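Local coordinates for mandalate racemase/muconate lactonizing enzyme (Unidentified, PDB 4E4U), which has no assigned substrate but probably belongs to the enolase superfamily, whose members abstract a proton from the carbon next to a carboxylate, at residues 102-107 against 364-368; 7-11 against 22-27; 333-339 against 353-358; 86-91 against 262-266; 296-300 against 326-330. All coordinates share one frame; numbering follows the deposited sequence.

Contact 1: residues 102-107 against 364-368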
# COMPACT_ATOMS: atom_id res chain seq x y z
N TRP A 102 -19.05 34.04 -17.27
CA TRP A 102 -17.71 34.62 -17.34
C TRP A 102 -17.57 35.66 -18.46
O TRP A 102 -16.90 36.68 -18.29
CB TRP A 102 -16.62 33.55 -17.46
CG TRP A 102 -16.26 32.93 -16.14
CD1 TRP A 102 -16.62 31.70 -15.68
CD2 TRP A 102 -15.51 33.55 -15.09
NE1 TRP A 102 -16.11 31.50 -14.41
CE2 TRP A 102 -15.42 32.63 -14.02
CE3 TRP A 102 -14.87 34.79 -14.94
CZ2 TRP A 102 -14.74 32.90 -12.84
CZ3 TRP A 102 -14.19 35.07 -13.77
CH2 TRP A 102 -14.13 34.13 -12.73
N ASP A 103 -18.20 35.38 -19.60
CA ASP A 103 -18.22 36.33 -20.71
C ASP A 103 -18.77 37.67 -20.20
O ASP A 103 -18.20 38.74 -20.46
CB ASP A 103 -19.08 35.76 -21.84
CG ASP A 103 -18.84 36.44 -23.18
OD1 ASP A 103 -17.76 37.04 -23.40
OD2 ASP A 103 -19.74 36.35 -24.04
N ILE A 104 -19.89 37.61 -19.47
CA ILE A 104 -20.49 38.80 -18.86
C ILE A 104 -19.61 39.46 -17.79
O ILE A 104 -19.45 40.68 -17.77
CB ILE A 104 -21.89 38.45 -18.30
CG1 ILE A 104 -22.86 38.23 -19.46
CG2 ILE A 104 -22.40 39.53 -17.35
CD1 ILE A 104 -24.09 37.45 -19.07
N ILE A 105 -19.01 38.65 -16.92
CA ILE A 105 -18.11 39.16 -15.89
C ILE A 105 -16.97 39.95 -16.54
O ILE A 105 -16.65 41.07 -16.11
CB ILE A 105 -17.53 38.01 -15.02
CG1 ILE A 105 -18.63 37.30 -14.22
CG2 ILE A 105 -16.44 38.51 -14.08
CD1 ILE A 105 -18.14 36.03 -13.51
N GLY A 106 -16.36 39.38 -17.57
CA GLY A 106 -15.27 40.03 -18.27
C GLY A 106 -15.71 41.31 -18.97
O GLY A 106 -15.02 42.33 -18.94
N LYS A 107 -16.88 41.27 -19.60
CA LYS A 107 -17.38 42.47 -20.27
C LYS A 107 -17.65 43.58 -19.26
O LYS A 107 -17.34 44.75 -19.51
CB LYS A 107 -18.63 42.16 -21.08
CG LYS A 107 -18.36 41.37 -22.35
CD LYS A 107 -19.64 41.15 -23.15
CE LYS A 107 -19.39 40.18 -24.29
NZ LYS A 107 -20.63 39.97 -25.09
N PRO A 364 -12.64 41.99 -24.23
CA PRO A 364 -13.23 41.60 -22.94
C PRO A 364 -14.05 40.32 -23.02
O PRO A 364 -14.58 39.96 -24.08
CB PRO A 364 -14.14 42.79 -22.59
CG PRO A 364 -13.53 43.95 -23.34
CD PRO A 364 -13.04 43.35 -24.63
N GLY A 365 -14.16 39.63 -21.89
CA GLY A 365 -14.94 38.40 -21.82
C GLY A 365 -14.23 37.24 -22.49
O GLY A 365 -13.01 37.09 -22.36
N LEU A 366 -14.99 36.42 -23.21
CA LEU A 366 -14.42 35.27 -23.89
C LEU A 366 -13.76 35.63 -25.21
O LEU A 366 -13.10 34.80 -25.83
CB LEU A 366 -15.49 34.21 -24.14
CG LEU A 366 -16.18 33.59 -22.93
CD1 LEU A 366 -17.26 32.62 -23.38
CD2 LEU A 366 -15.18 32.92 -22.00
N GLY A 367 -13.94 36.88 -25.66
CA GLY A 367 -13.41 37.29 -26.95
C GLY A 367 -14.06 36.58 -28.13
O GLY A 367 -13.39 36.24 -29.11
N ILE A 368 -15.37 36.36 -28.04
CA ILE A 368 -16.09 35.64 -29.09
C ILE A 368 -17.54 36.12 -29.13
O ILE A 368 -18.10 36.52 -28.11
CB ILE A 368 -16.02 34.10 -28.86
CG1 ILE A 368 -16.22 33.33 -30.16
CG2 ILE A 368 -17.01 33.65 -27.81
CD1 ILE A 368 -15.03 33.42 -31.09
O HOH W 1 -20.10 37.53 -26.41
O HOH W 2 -16.67 38.13 -25.65
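The carboxylate of Asp-103 is the flat group that meets the 364-368 loop. Leu-366 N reaches OD1 of Asp-103 on its anti side, 34° out of the carboxylate plane, in a nearly linear bond of 2.8 Å (176° at the hydrogen). Near the same oxygen, Gly-365 CA lies 3.5 Å from Asp-103 OD1. The Leu-366 side chain crosses that of Asp-103 at about a right angle, Leu-366 CG resting 3.8 Å from Asp-103 CB. On the helix side, the indole of Trp-102 carries Ile-105 CD1 on one face, toward the rim.

Asp-103 turns its carboxylate away from its own backbone N (chi1 -162°) to meet a type II' turn, Pro-364 to Gly-367. The backbones come close where both residues are glycine, with Gly-106 CA and Gly-365 CA 3.9 Å apart. A water takes a hydrogen bond from Lys-107 NZ and gives to Asp-103 OD2 and to Ile-368 O, while Lys-107 NZ also donates to Glu-35 O. Asp-103 OD2 further accepts from Val-37 N, tying this helix of the N-terminal capping domain to its own sheet.

The loop from the C-terminal barrel domain is thus fastened to helix 88-109 largely through the buried carboxylate of Asp-103, beside a close glycine-glycine approach. Peptide N-H groups on both oxygens and a water on OD2, with a long ion pair, 3.9 Å from Lys-107 NZ to Asp-103 OD2, would probably favour the ionised form.

Contact 2: residues 7-11 against 22-27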
# COMPACT_ATOMS: atom_id res chain seq x y z
N GLU A 7 -31.35 32.34 -24.40
CA GLU A 7 -31.71 31.80 -25.71
C GLU A 7 -30.80 30.61 -25.99
O GLU A 7 -29.59 30.69 -25.75
CB GLU A 7 -31.47 32.82 -26.82
CG GLU A 7 -32.31 34.07 -26.78
CD GLU A 7 -31.94 35.03 -27.90
OE1 GLU A 7 -31.07 34.68 -28.73
OE2 GLU A 7 -32.51 36.14 -27.95
N THR A 8 -31.37 29.53 -26.52
CA THR A 8 -30.59 28.37 -26.93
C THR A 8 -30.58 28.28 -28.45
O THR A 8 -31.63 28.39 -29.08
CB THR A 8 -31.17 27.09 -26.34
OG1 THR A 8 -31.09 27.16 -24.91
CG2 THR A 8 -30.41 25.86 -26.83
N HIS A 9 -29.40 28.09 -29.02
CA HIS A 9 -29.26 27.95 -30.46
C HIS A 9 -28.45 26.71 -30.76
O HIS A 9 -27.26 26.65 -30.47
CB HIS A 9 -28.57 29.19 -31.05
CG HIS A 9 -29.32 30.46 -30.81
ND1 HIS A 9 -30.38 30.85 -31.60
CD2 HIS A 9 -29.18 31.42 -29.87
CE1 HIS A 9 -30.86 31.99 -31.15
NE2 HIS A 9 -30.15 32.36 -30.10
N ILE A 10 -29.12 25.70 -31.32
CA ILE A 10 -28.46 24.45 -31.68
C ILE A 10 -28.24 24.45 -33.19
O ILE A 10 -29.17 24.25 -33.97
CB ILE A 10 -29.24 23.21 -31.19
CG1 ILE A 10 -29.38 23.26 -29.66
CG2 ILE A 10 -28.53 21.93 -31.63
CD1 ILE A 10 -30.13 22.09 -29.05
N VAL A 11 -27.00 24.71 -33.58
CA VAL A 11 -26.65 24.96 -34.97
C VAL A 11 -26.23 23.67 -35.67
O VAL A 11 -25.41 22.91 -35.15
CB VAL A 11 -25.48 25.96 -35.02
CG1 VAL A 11 -25.01 26.18 -36.44
CG2 VAL A 11 -25.90 27.29 -34.38
N TYR A 22 -23.64 18.99 -34.64
CA TYR A 22 -24.30 20.21 -34.21
C TYR A 22 -23.56 20.80 -33.03
O TYR A 22 -22.88 20.09 -32.29
CB TYR A 22 -25.78 19.97 -33.84
CG TYR A 22 -25.96 18.84 -32.86
CD1 TYR A 22 -25.80 19.04 -31.49
CD2 TYR A 22 -26.25 17.55 -33.30
CE1 TYR A 22 -25.93 18.00 -30.59
CE2 TYR A 22 -26.40 16.51 -32.41
CZ TYR A 22 -26.23 16.73 -31.06
OH TYR A 22 -26.37 15.68 -30.19
N TRP A 23 -23.69 22.11 -32.87
CA TRP A 23 -23.11 22.81 -31.73
C TRP A 23 -24.22 23.46 -30.92
O TRP A 23 -25.15 24.05 -31.48
CB TRP A 23 -22.10 23.86 -32.20
CG TRP A 23 -20.96 23.28 -32.97
CD1 TRP A 23 -20.43 22.02 -32.84
CD2 TRP A 23 -20.21 23.92 -34.02
NE1 TRP A 23 -19.39 21.85 -33.73
CE2 TRP A 23 -19.24 23.00 -34.46
CE3 TRP A 23 -20.27 25.18 -34.62
CZ2 TRP A 23 -18.34 23.30 -35.49
CZ3 TRP A 23 -19.37 25.48 -35.63
CH2 TRP A 23 -18.42 24.55 -36.06
N ILE A 24 -24.13 23.33 -29.60
CA ILE A 24 -25.16 23.83 -28.70
C ILE A 24 -24.70 25.12 -28.04
O ILE A 24 -23.81 25.10 -27.18
CB ILE A 24 -25.48 22.80 -27.60
CG1 ILE A 24 -25.86 21.45 -28.21
CG2 ILE A 24 -26.59 23.32 -26.71
CD1 ILE A 24 -25.97 20.33 -27.18
N PHE A 25 -25.29 26.24 -28.44
CA PHE A 25 -24.92 27.54 -27.88
C PHE A 25 -26.01 28.07 -26.96
O PHE A 25 -27.20 27.85 -27.20
CB PHE A 25 -24.66 28.57 -28.98
CG PHE A 25 -23.57 28.17 -29.94
CD1 PHE A 25 -22.27 27.97 -29.50
CD2 PHE A 25 -23.85 28.03 -31.30
CE1 PHE A 25 -21.27 27.61 -30.39
CE2 PHE A 25 -22.85 27.68 -32.18
CZ PHE A 25 -21.56 27.46 -31.73
N VAL A 26 -25.60 28.79 -25.92
CA VAL A 26 -26.54 29.51 -25.08
C VAL A 26 -26.15 30.98 -25.02
O VAL A 26 -24.96 31.32 -24.98
CB VAL A 26 -26.61 28.92 -23.65
CG1 VAL A 26 -27.27 27.54 -23.68
CG2 VAL A 26 -25.22 28.85 -23.02
N LYS A 27 -27.15 31.86 -25.06
CA LYS A 27 -26.93 33.29 -24.92
C LYS A 27 -27.69 33.81 -23.71
O LYS A 27 -28.90 33.60 -23.59
CB LYS A 27 -27.35 34.04 -26.20
CG LYS A 27 -26.41 33.81 -27.37
CD LYS A 27 -26.86 34.56 -28.63
CE LYS A 27 -26.79 36.08 -28.45
NZ LYS A 27 -27.24 36.81 -29.66
O HOH W 3 -29.80 36.44 -30.35
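Val-11 CG2 sits at the edge of the Phe-25 ring, in its plane, 3.8 Å from Phe-25 CE2. On the other face of the sheet Ile-10 packs beside two neighbours pointing the same way: its CG1 lies 4.1 Å from Ile-24 CG2, and its CG2 touches Tyr-22 CD1. Keeping Ile-10 CG1 beside the backbone N (chi1 -60°) leaves CG2 to face the tyrosine.

These contacts are set by an antiparallel hairpin. Glu-7 with Lys-27, His-9 with Phe-25 and Val-11 with Trp-23 are hydrogen-bonded pairs, each doubly linked; Phe-25 N to His-9 O is 2.9 Å, the donor tilted 32° from the carbonyl plane. Further out, helix 47-61 covers the Thr-8, Ile-10 and Ile-24 face, while helix 372-377 meets His-9, Val-11 and Lys-27. The hairpin belongs to the three-stranded sheet of the capping domain.

At the end away from the hairpin turn, where Glu-7 is exposed, His-9 NE2 gives Glu-7 OE1 a bond of 2.8 Å in the imidazole plane. A water accepts from Lys-27 NZ and donates to the same Glu-7 OE1, bridging charges 4.5 Å apart. Two donors on OE1 hold the glutamate in place and fix the turn of the imidazole, and would probably stabilise the carboxylate's negative charge.

Contact 3: residues 333-339 against 353-358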
# COMPACT_ATOMS: atom_id res chain seq x y z
N GLN A 333 -3.12 23.03 -27.21
CA GLN A 333 -4.56 23.20 -27.38
C GLN A 333 -5.03 22.55 -28.67
O GLN A 333 -4.50 22.83 -29.74
CB GLN A 333 -4.93 24.69 -27.39
CG GLN A 333 -6.37 24.98 -27.81
CD GLN A 333 -7.41 24.48 -26.81
OE1 GLN A 333 -7.35 24.81 -25.62
NE2 GLN A 333 -8.36 23.70 -27.29
N GLU A 334 -6.02 21.68 -28.56
CA GLU A 334 -6.59 21.07 -29.75
C GLU A 334 -7.24 22.12 -30.62
O GLU A 334 -8.03 22.95 -30.14
CB GLU A 334 -7.62 20.00 -29.38
CG GLU A 334 -8.15 19.24 -30.60
CD GLU A 334 -8.78 17.90 -30.24
OE1 GLU A 334 -9.20 17.74 -29.07
OE2 GLU A 334 -8.85 17.02 -31.13
N SER A 335 -6.90 22.10 -31.90
CA SER A 335 -7.52 22.97 -32.88
C SER A 335 -8.18 22.15 -33.95
O SER A 335 -7.72 21.05 -34.28
CB SER A 335 -6.47 23.90 -33.49
OG SER A 335 -5.92 24.71 -32.47
N ILE A 336 -9.27 22.67 -34.50
CA ILE A 336 -9.93 22.00 -35.61
C ILE A 336 -9.38 22.64 -36.87
O ILE A 336 -9.80 23.72 -37.28
CB ILE A 336 -11.46 22.07 -35.49
CG1 ILE A 336 -11.89 21.35 -34.21
CG2 ILE A 336 -12.11 21.43 -36.71
CD1 ILE A 336 -13.37 21.42 -33.90
N MET A 337 -8.39 21.96 -37.46
CA MET A 337 -7.59 22.53 -38.53
C MET A 337 -7.07 23.90 -38.09
O MET A 337 -6.49 23.99 -37.01
CB MET A 337 -8.35 22.54 -39.86
CG MET A 337 -8.66 21.11 -40.29
SD MET A 337 -9.38 20.91 -41.91
CE MET A 337 -10.95 21.67 -41.62
N THR A 338 -7.27 24.95 -38.88
CA THR A 338 -6.79 26.27 -38.48
C THR A 338 -7.92 27.26 -38.17
O THR A 338 -7.75 28.47 -38.30
CB THR A 338 -5.84 26.88 -39.53
OG1 THR A 338 -6.53 27.05 -40.77
CG2 THR A 338 -4.65 25.96 -39.76
N TRP A 339 -9.06 26.71 -37.74
CA TRP A 339 -10.22 27.49 -37.29
C TRP A 339 -10.89 28.30 -38.40
O TRP A 339 -11.55 29.31 -38.13
CB TRP A 339 -9.88 28.41 -36.12
CG TRP A 339 -9.38 27.70 -34.89
CD1 TRP A 339 -8.14 27.81 -34.33
CD2 TRP A 339 -10.11 26.79 -34.07
NE1 TRP A 339 -8.06 27.02 -33.21
CE2 TRP A 339 -9.26 26.38 -33.02
CE3 TRP A 339 -11.41 26.27 -34.11
CZ2 TRP A 339 -9.66 25.48 -32.03
CZ3 TRP A 339 -11.81 25.37 -33.13
CH2 TRP A 339 -10.93 24.98 -32.10
N TRP A 353 -5.19 32.10 -35.78
CA TRP A 353 -4.22 31.02 -35.80
C TRP A 353 -3.08 31.42 -36.73
O TRP A 353 -3.33 31.85 -37.86
CB TRP A 353 -4.88 29.74 -36.32
CG TRP A 353 -4.05 28.49 -36.21
CD1 TRP A 353 -4.10 27.55 -35.21
CD2 TRP A 353 -3.04 28.03 -37.13
NE1 TRP A 353 -3.19 26.55 -35.46
CE2 TRP A 353 -2.53 26.82 -36.63
CE3 TRP A 353 -2.53 28.54 -38.33
CZ2 TRP A 353 -1.53 26.11 -37.28
CZ3 TRP A 353 -1.53 27.82 -38.98
CH2 TRP A 353 -1.05 26.62 -38.46
N GLU A 354 -1.85 31.29 -36.26
CA GLU A 354 -0.68 31.64 -37.06
C GLU A 354 0.49 30.72 -36.77
O GLU A 354 0.89 30.58 -35.62
CB GLU A 354 -0.21 33.06 -36.74
CG GLU A 354 -1.16 34.16 -37.10
CD GLU A 354 -0.57 35.53 -36.87
OE1 GLU A 354 -1.25 36.52 -37.20
OE2 GLU A 354 0.57 35.62 -36.37
N ASP A 355 1.04 30.12 -37.82
CA ASP A 355 2.29 29.37 -37.75
C ASP A 355 2.31 28.36 -36.60
O ASP A 355 3.32 28.24 -35.89
CB ASP A 355 3.47 30.33 -37.62
CG ASP A 355 4.79 29.69 -38.01
OD1 ASP A 355 4.77 28.65 -38.69
OD2 ASP A 355 5.85 30.26 -37.65
N GLY A 356 1.21 27.64 -36.40
CA GLY A 356 1.17 26.60 -35.38
C GLY A 356 0.58 27.01 -34.05
O GLY A 356 0.41 26.17 -33.18
N TYR A 357 0.28 28.30 -33.89
CA TYR A 357 -0.19 28.80 -32.60
C TYR A 357 -1.52 29.52 -32.69
O TYR A 357 -1.82 30.17 -33.68
CB TYR A 357 0.83 29.77 -32.00
CG TYR A 357 2.22 29.23 -31.86
CD1 TYR A 357 3.12 29.35 -32.91
CD2 TYR A 357 2.65 28.62 -30.69
CE1 TYR A 357 4.41 28.87 -32.81
CE2 TYR A 357 3.94 28.13 -30.57
CZ TYR A 357 4.82 28.26 -31.64
OH TYR A 357 6.11 27.80 -31.57
N ILE A 358 -2.30 29.41 -31.62
CA ILE A 358 -3.48 30.24 -31.46
C ILE A 358 -3.06 31.54 -30.79
O ILE A 358 -2.30 31.53 -29.81
CB ILE A 358 -4.53 29.53 -30.60
CG1 ILE A 358 -5.02 28.28 -31.32
CG2 ILE A 358 -5.69 30.47 -30.27
CD1 ILE A 358 -5.73 27.28 -30.42
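Thr-338 places its OG1 between its own backbone N and carbonyl carbon (chi1 62°), which turns CG2 onto the indole of Trp-353. That ring swings out opposite its backbone N (chi1 -172°) to receive the methyl. The result is a CH-pi contact: Thr-338 CG2 stands 3.5 Å from the centroid of the Trp-353 six-membered ring and only 8° off its normal. The opposite face of the same indole lies against the backbone of its own hairpin, with Gly-356 N 3.1 Å above the plane. Trp-339 crosses Trp-353 at about a right angle, the two CD1 atoms 4.1 Å apart.

Ile-358 closes the other end. Its CD1 meets the edge of the Trp-339 ring, near the plane and 3.6 Å from Trp-339 NE1, and also reaches Gln-333 CG at 3.5 Å.

Strand 333-335 lies beside strand 125-130 in the barrel of the C-terminal domain. A tight hairpin with a type I' turn, Glu-354 to Tyr-357, also attaches to strand 125-130, through its 357-359 arm. Trp-353 NE1 donates to Ser-127 OG, fixing the indole's rotation, and Leu-158 of helix 145-158 packs on both Thr-338 and Trp-353.

Across the interface the hold is mainly apolar, through methyls and ring surfaces, while polar anchoring comes from strand 125-130. Met-337 O is buried without a partner, a probable small energetic cost.

Contact 4: residues 86-91 against 262-266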
# COMPACT_ATOMS: atom_id res chain seq x y z
N PRO A 86 -21.41 13.70 -9.99
CA PRO A 86 -21.51 14.20 -11.37
C PRO A 86 -22.64 13.58 -12.19
O PRO A 86 -22.74 12.36 -12.27
CB PRO A 86 -20.15 13.82 -11.97
CG PRO A 86 -19.22 13.81 -10.79
CD PRO A 86 -20.06 13.21 -9.68
N ASP A 87 -23.49 14.44 -12.77
CA ASP A 87 -24.44 14.05 -13.80
C ASP A 87 -23.89 14.64 -15.10
O ASP A 87 -23.83 15.86 -15.26
CB ASP A 87 -25.85 14.58 -13.48
CG ASP A 87 -26.85 14.26 -14.59
OD1 ASP A 87 -26.60 14.66 -15.76
OD2 ASP A 87 -27.90 13.63 -14.31
N LEU A 88 -23.47 13.77 -16.01
CA LEU A 88 -22.69 14.19 -17.16
C LEU A 88 -23.40 15.25 -18.02
O LEU A 88 -22.78 16.23 -18.44
CB LEU A 88 -22.34 12.97 -18.01
CG LEU A 88 -21.42 13.20 -19.21
CD1 LEU A 88 -20.02 13.61 -18.76
CD2 LEU A 88 -21.36 11.95 -20.06
N THR A 89 -24.69 15.07 -18.29
CA THR A 89 -25.41 16.04 -19.10
C THR A 89 -25.56 17.36 -18.35
O THR A 89 -25.37 18.43 -18.93
CB THR A 89 -26.78 15.50 -19.57
OG1 THR A 89 -26.57 14.37 -20.42
CG2 THR A 89 -27.55 16.57 -20.33
N MET A 90 -25.87 17.29 -17.06
CA MET A 90 -26.01 18.50 -16.26
C MET A 90 -24.71 19.28 -16.25
O MET A 90 -24.71 20.50 -16.34
CB MET A 90 -26.43 18.18 -14.82
CG MET A 90 -26.40 19.38 -13.88
SD MET A 90 -27.50 20.73 -14.38
CE MET A 90 -28.91 20.38 -13.33
N MET A 91 -23.59 18.58 -16.14
CA MET A 91 -22.31 19.26 -16.12
C MET A 91 -22.02 19.95 -17.45
O MET A 91 -21.48 21.06 -17.47
CB MET A 91 -21.20 18.31 -15.71
CG MET A 91 -21.26 17.89 -14.25
SD MET A 91 -21.05 19.25 -13.07
CE MET A 91 -22.74 19.72 -12.70
N THR A 262 -15.71 14.60 -16.09
CA THR A 262 -16.31 15.86 -15.69
C THR A 262 -16.13 16.09 -14.20
O THR A 262 -16.17 15.15 -13.40
CB THR A 262 -17.81 15.92 -16.07
OG1 THR A 262 -18.33 17.21 -15.74
CG2 THR A 262 -18.61 14.82 -15.37
N THR A 263 -15.95 17.37 -13.84
CA THR A 263 -15.69 17.86 -12.48
C THR A 263 -14.32 17.51 -11.92
O THR A 263 -13.68 16.53 -12.30
CB THR A 263 -16.75 17.43 -11.42
OG1 THR A 263 -16.47 16.11 -10.91
CG2 THR A 263 -18.18 17.51 -11.96
N LYS A 264 -13.89 18.33 -10.96
CA LYS A 264 -12.64 18.11 -10.25
C LYS A 264 -12.63 16.78 -9.51
O LYS A 264 -11.57 16.21 -9.30
CB LYS A 264 -12.39 19.26 -9.29
CG LYS A 264 -13.48 19.44 -8.24
CD LYS A 264 -13.38 20.82 -7.58
CE LYS A 264 -14.57 21.14 -6.70
NZ LYS A 264 -15.83 21.27 -7.51
N TYR A 265 -13.80 16.28 -9.11
CA TYR A 265 -13.86 15.03 -8.36
C TYR A 265 -13.41 13.83 -9.20
O TYR A 265 -12.72 12.94 -8.71
CB TYR A 265 -15.26 14.81 -7.80
CG TYR A 265 -15.72 15.96 -6.93
CD1 TYR A 265 -15.16 16.16 -5.67
CD2 TYR A 265 -16.70 16.84 -7.36
CE1 TYR A 265 -15.57 17.22 -4.87
CE2 TYR A 265 -17.11 17.90 -6.56
CZ TYR A 265 -16.55 18.07 -5.32
OH TYR A 265 -16.97 19.12 -4.54
N GLU A 266 -13.78 13.82 -10.47
CA GLU A 266 -13.37 12.73 -11.36
C GLU A 266 -11.90 12.83 -11.72
O GLU A 266 -11.19 11.82 -11.77
CB GLU A 266 -14.25 12.68 -12.61
CG GLU A 266 -15.67 12.27 -12.29
CD GLU A 266 -16.54 12.04 -13.52
OE1 GLU A 266 -16.04 12.08 -14.67
OE2 GLU A 266 -17.75 11.82 -13.32
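Met-91 and Thr-262 make the tight part of this contact. Thr-262 OG1 presses on the methionine at 3.1 Å from Met-91 CB, the two side chains crossing at about a right angle, and the same hydroxyl is satisfied through Arg-285 O. The branches of Thr-262 divide the work. With OG1 turned opposite the backbone N (chi1 -176°), CG2 lies between Pro-86 CB and Leu-88 CD1, 3.9 Å from each. Beyond it, Met-91 SD rests 3.5 Å from Thr-263 CG2, its chain bent at chi2 and chi3 to get there.

The contact joins the start of helix 88-109, in the capping domain, to the start of helix 263-272, which follows strand 255-257 in the barrel domain. Asp-87 is the N-cap of the first helix, its OD1 accepting from Met-90 N at 3.0 Å. At the second, Thr-263 OG1 donates to Thr-262 O in the carbonyl plane on a lone pair, 2.7 Å away.

Toward Glu-266, the partly exposed member, the contact turns polar, though Pro-86 itself is buried. Pro-86 and Glu-266 slide past each other in opposite directions, Pro-86 CB lying 3.4 Å from Glu-266 OE2. Glu-266 is held at both oxygens: OE1 accepts from Thr-262 N at 2.9 Å, the donor rising above the carboxylate plane, and OE2 forms a salt bridge with Arg-85 of a neighbouring subunit.

Contact 5: residues 296-300 against 326-330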
# COMPACT_ATOMS: atom_id res chain seq x y z
N ALA A 296 -7.12 22.14 -13.52
CA ALA A 296 -5.74 22.49 -13.85
C ALA A 296 -4.87 22.57 -12.59
O ALA A 296 -3.70 22.20 -12.61
CB ALA A 296 -5.69 23.81 -14.61
N THR A 297 -5.46 23.05 -11.49
CA THR A 297 -4.78 23.11 -10.20
C THR A 297 -4.41 21.72 -9.68
O THR A 297 -3.29 21.50 -9.20
CB THR A 297 -5.68 23.84 -9.18
OG1 THR A 297 -5.84 25.20 -9.58
CG2 THR A 297 -5.08 23.78 -7.78
N LEU A 298 -5.35 20.78 -9.77
CA LEU A 298 -5.06 19.40 -9.40
C LEU A 298 -3.89 18.89 -10.23
O LEU A 298 -2.98 18.25 -9.71
CB LEU A 298 -6.26 18.49 -9.62
CG LEU A 298 -7.53 18.82 -8.84
CD1 LEU A 298 -8.62 17.80 -9.15
CD2 LEU A 298 -7.24 18.88 -7.35
N ALA A 299 -3.91 19.19 -11.53
CA ALA A 299 -2.82 18.75 -12.38
C ALA A 299 -1.50 19.34 -11.90
O ALA A 299 -0.49 18.64 -11.85
CB ALA A 299 -3.09 19.12 -13.82
N GLU A 300 -1.49 20.62 -11.51
CA GLU A 300 -0.24 21.25 -11.07
C GLU A 300 0.42 20.49 -9.93
O GLU A 300 1.64 20.28 -9.93
CB GLU A 300 -0.47 22.68 -10.61
CG GLU A 300 -0.76 23.69 -11.69
CD GLU A 300 -0.63 25.10 -11.16
OE1 GLU A 300 -1.66 25.71 -10.84
OE2 GLU A 300 0.52 25.58 -11.04
N CYS A 326 -3.98 31.51 -19.22
CA CYS A 326 -3.60 31.79 -17.83
C CYS A 326 -3.19 30.54 -17.04
O CYS A 326 -3.19 30.56 -15.81
CB CYS A 326 -4.73 32.53 -17.09
SG CYS A 326 -6.29 31.66 -16.90
N THR A 327 -2.81 29.48 -17.75
CA THR A 327 -2.48 28.20 -17.12
C THR A 327 -0.98 27.92 -17.21
O THR A 327 -0.44 27.81 -18.30
CB THR A 327 -3.25 27.04 -17.79
OG1 THR A 327 -4.65 27.19 -17.53
CG2 THR A 327 -2.79 25.70 -17.26
N PRO A 328 -0.30 27.78 -16.06
CA PRO A 328 1.16 27.60 -16.11
C PRO A 328 1.59 26.21 -16.60
O PRO A 328 2.67 26.08 -17.15
CB PRO A 328 1.59 27.84 -14.66
CG PRO A 328 0.38 27.50 -13.84
CD PRO A 328 -0.80 27.92 -14.68
N ASN A 329 0.75 25.20 -16.40
CA ASN A 329 1.05 23.84 -16.81
C ASN A 329 0.31 23.44 -18.08
O ASN A 329 -0.19 22.33 -18.22
CB ASN A 329 0.77 22.85 -15.67
CG ASN A 329 -0.66 22.94 -15.14
OD1 ASN A 329 -1.26 24.02 -15.11
ND2 ASN A 329 -1.19 21.81 -14.67
N PHE A 330 0.24 24.38 -19.01
CA PHE A 330 -0.40 24.17 -20.31
C PHE A 330 0.56 23.49 -21.27
O PHE A 330 1.70 23.94 -21.44
CB PHE A 330 -0.83 25.52 -20.87
CG PHE A 330 -1.23 25.48 -22.32
CD1 PHE A 330 -2.45 24.93 -22.71
CD2 PHE A 330 -0.41 26.01 -23.30
CE1 PHE A 330 -2.83 24.90 -24.05
CE2 PHE A 330 -0.78 25.98 -24.64
CZ PHE A 330 -1.99 25.43 -25.01
O HOH W 4 -3.09 25.54 -13.45
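Ala-296 O is gripped by two donors: Glu-300 N of its own helix at 2.9 Å, and Asn-329 ND2 from across the contact at 3.3 Å. The second bond is fairly straight, 155° at the hydrogen. The contact belongs to the TIM-barrel-like C-terminal domain, where helix 289-301 packs against the loop that leads from helix 314-325 into strand 333-335. That loop makes a type I turn from Thr-327 to Phe-330.

Asn-329 is the centre of it. Its CG stands between its backbone N and carbonyl carbon (chi1 55°), which sends the amide toward the helix, where ND2 also lies 3.4 Å from Ala-299 CB. Besides Ala-296 O, ND2 donates to Ala-304 O, just before strand 305-306, and the backbone of Asn-329 bonds to Ile-306. One side chain therefore links helix, loop and the approach to strand 305-306, and its two acceptors fix which end of the amide is nitrogen.

The Glu-300 side chain crosses those of Pro-328 and Asn-329 at about a right angle. Its CG touches Asn-329 OD1 at 3.5 Å, and the carboxylate and amide planes are 37° apart. Its OE1 forms a salt bridge with Lys-294 of a second subunit, so this buried acid also serves the subunit interface, probably as a carboxylate. A water donates to both Glu-300 OE1 and Asn-329 OD1, bridging the two groups. The other carboxylate oxygen meets a proline ring: Pro-328 CG lies 3.4 Å from Glu-300 OE2.

In the fold
Contacts 1 and 4 both join the capping domain to the barrel domain and share helix 88-109, their centres 24 Å apart. Contact 2 lies within the capping domain, its centre 17 Å from that of contact 1. Contacts 3 and 5 lie in the barrel domain, adjoining in sequence with centres 20 Å apart. Contacts 4 and 5 touch directly, Lys-264 O packing on Leu-298 CD1 at 3.4 Å, and both reach the second subunit. At contact 3 the Met-337 side chain is about 5 Å from a bound dithiol, probably from the crystallisation liquor, and touches pocket residue Tyr-132. Contact 4 has its centre 28 Å from that of contact 3, across the chain's centre.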